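Local coordinates for protein female germline-specific tumor suppressor gld-1 (Caenorhabditis elegans, PDB 3K6T) that binds messenger RNAs at a heptanucleotide consensus and regulates their translation in the germ line and embryo, working as a homodimer joined through its Qua1 domain, at residues Y9-V14 / E37-R42. Residues are numbered along the deposited sequence; the frame is centred on the assembly and turned at random.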
loop_
_atom_site.group_PDB
_atom_site.type_symbol
_atom_site.label_atom_id
_atom_site.label_comp_id
_atom_site.label_asym_id
_atom_site.label_seq_id
_atom_site.Cartn_x
_atom_site.Cartn_y
_atom_site.Cartn_z
ATOM N N TYR A 9 -7.916 -5.274 10.615
ATOM C CA TYR A 9 -7.306 -4.659 9.437
ATOM C C TYR A 9 -6.004 -5.367 9.051
ATOM O O TYR A 9 -5.772 -5.666 7.875
ATOM C CB TYR A 9 -7.046 -3.181 9.705
ATOM C CG TYR A 9 -6.428 -2.417 8.554
ATOM C CD1 TYR A 9 -6.977 -2.469 7.278
ATOM C CD2 TYR A 9 -5.312 -1.607 8.759
ATOM C CE1 TYR A 9 -6.416 -1.756 6.234
ATOM C CE2 TYR A 9 -4.749 -0.890 7.728
ATOM C CZ TYR A 9 -5.295 -0.969 6.466
ATOM O OH TYR A 9 -4.733 -0.244 5.443
ATOM N N LEU A 10 -5.162 -5.629 10.047
ATOM C CA LEU A 10 -3.903 -6.343 9.841
ATOM C C LEU A 10 -4.160 -7.707 9.209
ATOM O O LEU A 10 -3.464 -8.123 8.276
ATOM C CB LEU A 10 -3.174 -6.529 11.181
ATOM C CG LEU A 10 -1.805 -7.210 11.151
ATOM C CD1 LEU A 10 -0.872 -6.499 10.179
ATOM C CD2 LEU A 10 -1.178 -7.268 12.545
ATOM N N ALA A 11 -5.148 -8.414 9.750
ATOM C CA ALA A 11 -5.544 -9.709 9.221
ATOM C C ALA A 11 -5.939 -9.602 7.749
ATOM O O ALA A 11 -5.548 -10.433 6.934
ATOM C CB ALA A 11 -6.689 -10.285 10.043
ATOM N N ASP A 12 -6.717 -8.578 7.411
ATOM C CA ASP A 12 -7.133 -8.375 6.025
ATOM C C ASP A 12 -5.929 -8.148 5.111
ATOM O O ASP A 12 -5.856 -8.709 4.019
ATOM C CB ASP A 12 -8.118 -7.206 5.912
ATOM C CG ASP A 12 -9.505 -7.552 6.440
ATOM O OD1 ASP A 12 -9.830 -8.757 6.516
ATOM O OD2 ASP A 12 -10.271 -6.622 6.776
ATOM N N LEU A 13 -4.981 -7.333 5.563
ATOM C CA LEU A 13 -3.794 -7.042 4.756
ATOM C C LEU A 13 -2.981 -8.303 4.528
ATOM O O LEU A 13 -2.524 -8.580 3.417
ATOM C CB LEU A 13 -2.914 -5.991 5.440
ATOM C CG LEU A 13 -3.527 -4.619 5.709
ATOM C CD1 LEU A 13 -2.555 -3.807 6.549
ATOM C CD2 LEU A 13 -3.870 -3.890 4.412
ATOM N N VAL A 14 -2.800 -9.072 5.594
ATOM C CA VAL A 14 -2.031 -10.302 5.511
ATOM C C VAL A 14 -2.704 -11.299 4.580
ATOM O O VAL A 14 -2.039 -11.975 3.798
ATOM C CB VAL A 14 -1.815 -10.938 6.909
ATOM C CG1 VAL A 14 -1.204 -12.322 6.776
ATOM C CG2 VAL A 14 -0.932 -10.031 7.780
ATOM N N GLU A 37 2.502 -1.010 4.563
ATOM C CA GLU A 37 1.280 -0.795 5.357
ATOM C C GLU A 37 1.185 -1.810 6.503
ATOM O O GLU A 37 0.769 -1.481 7.608
ATOM C CB GLU A 37 0.023 -0.850 4.463
ATOM C CG GLU A 37 -1.306 -0.615 5.183
ATOM C CD GLU A 37 -1.482 0.827 5.675
ATOM O OE1 GLU A 37 -0.499 1.604 5.676
ATOM O OE2 GLU A 37 -2.615 1.189 6.056
ATOM N N ILE A 38 1.580 -3.045 6.230
ATOM C CA ILE A 38 1.601 -4.078 7.259
ATOM C C ILE A 38 2.557 -3.668 8.380
ATOM O O ILE A 38 2.216 -3.760 9.560
ATOM C CB ILE A 38 1.983 -5.444 6.660
ATOM C CG1 ILE A 38 0.835 -5.951 5.777
ATOM C CG2 ILE A 38 2.328 -6.454 7.767
ATOM C CD1 ILE A 38 1.136 -7.249 5.035
ATOM N N GLY A 39 3.737 -3.186 7.994
ATOM C CA GLY A 39 4.725 -2.683 8.934
ATOM C C GLY A 39 4.198 -1.551 9.797
ATOM O O GLY A 39 4.353 -1.569 11.014
ATOM N N ARG A 40 3.555 -0.573 9.169
ATOM C CA ARG A 40 3.002 0.567 9.890
ATOM C C ARG A 40 1.913 0.159 10.891
ATOM O O ARG A 40 1.840 0.694 11.993
ATOM C CB ARG A 40 2.441 1.600 8.914
ATOM C CG ARG A 40 1.848 2.824 9.612
ATOM C CD ARG A 40 1.065 3.706 8.640
ATOM N NE ARG A 40 -0.216 3.113 8.252
ATOM C CZ ARG A 40 -1.304 3.120 9.017
ATOM N NH1 ARG A 40 -1.275 3.679 10.222
ATOM N NH2 ARG A 40 -2.424 2.558 8.579
ATOM N N VAL A 41 1.056 -0.771 10.485
ATOM C CA VAL A 41 -0.015 -1.261 11.346
ATOM C C VAL A 41 0.530 -2.060 12.543
ATOM O O VAL A 41 0.053 -1.909 13.661
ATOM C CB VAL A 41 -1.022 -2.126 10.555
ATOM C CG1 VAL A 41 -2.052 -2.753 11.501
ATOM C CG2 VAL A 41 -1.721 -1.285 9.514
ATOM N N ARG A 42 1.517 -2.915 12.302
ATOM C CA ARG A 42 2.148 -3.651 13.394
ATOM C C ARG A 42 2.789 -2.690 14.395
ATOM O O ARG A 42 2.664 -2.864 15.603
ATOM C CB ARG A 42 3.205 -4.619 12.862
ATOM C CG ARG A 42 2.654 -5.803 12.081
ATOM C CD ARG A 42 3.751 -6.844 11.890
ATOM N NE ARG A 42 3.455 -7.810 10.836
ATOM C CZ ARG A 42 2.771 -8.934 11.018
ATOM N NH1 ARG A 42 2.291 -9.236 12.220
ATOM N NH2 ARG A 42 2.564 -9.756 9.995
#
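Glu37 OE2 is gripped by two donors, Tyr9 OH at 2.6 Å and Arg40 NH2 at 2.9 Å, in the helix-turn-helix of the Qua1 homodimerization domain, where helices 7-20 and 28-49 run antiparallel (158° between the short segments). This illustrates how one buried carboxylate can join two helices beside an apolar seam. The phenol reaches the anti lone pair of OE2, its ring turned 81° from the carboxylate plane; Arg40, one turn after Glu37 in helix 28-49, comes side-on from above that plane, with NE on Glu37 OE1 at 3.0 Å. A leucine in place of Glu37 would probably leave the Arg40 guanidinium without its mate and the Tyr9 hydroxyl without its acceptor in helix 28-49. That hydroxyl also bonds Arg32 of the second subunit, at the dimer interface. Beside the carboxylate, Val41 CG2 meets Tyr9 CE2 at 3.5 Å. In the seam, Leu13 CB packs on Ile38 CG1 at 3.8 Å. With CG anti to the carbonyl carbon (chi1 -60°), Leu13 sends CD1 to one face of the Tyr9 ring, displaced toward its rim, and against Glu37 CG. Toward the exposed side, Leu10 CD1 lies over one face of the Arg42 guanidinium and Leu10 CD2 sits 4.0 Å from Arg42 NH1.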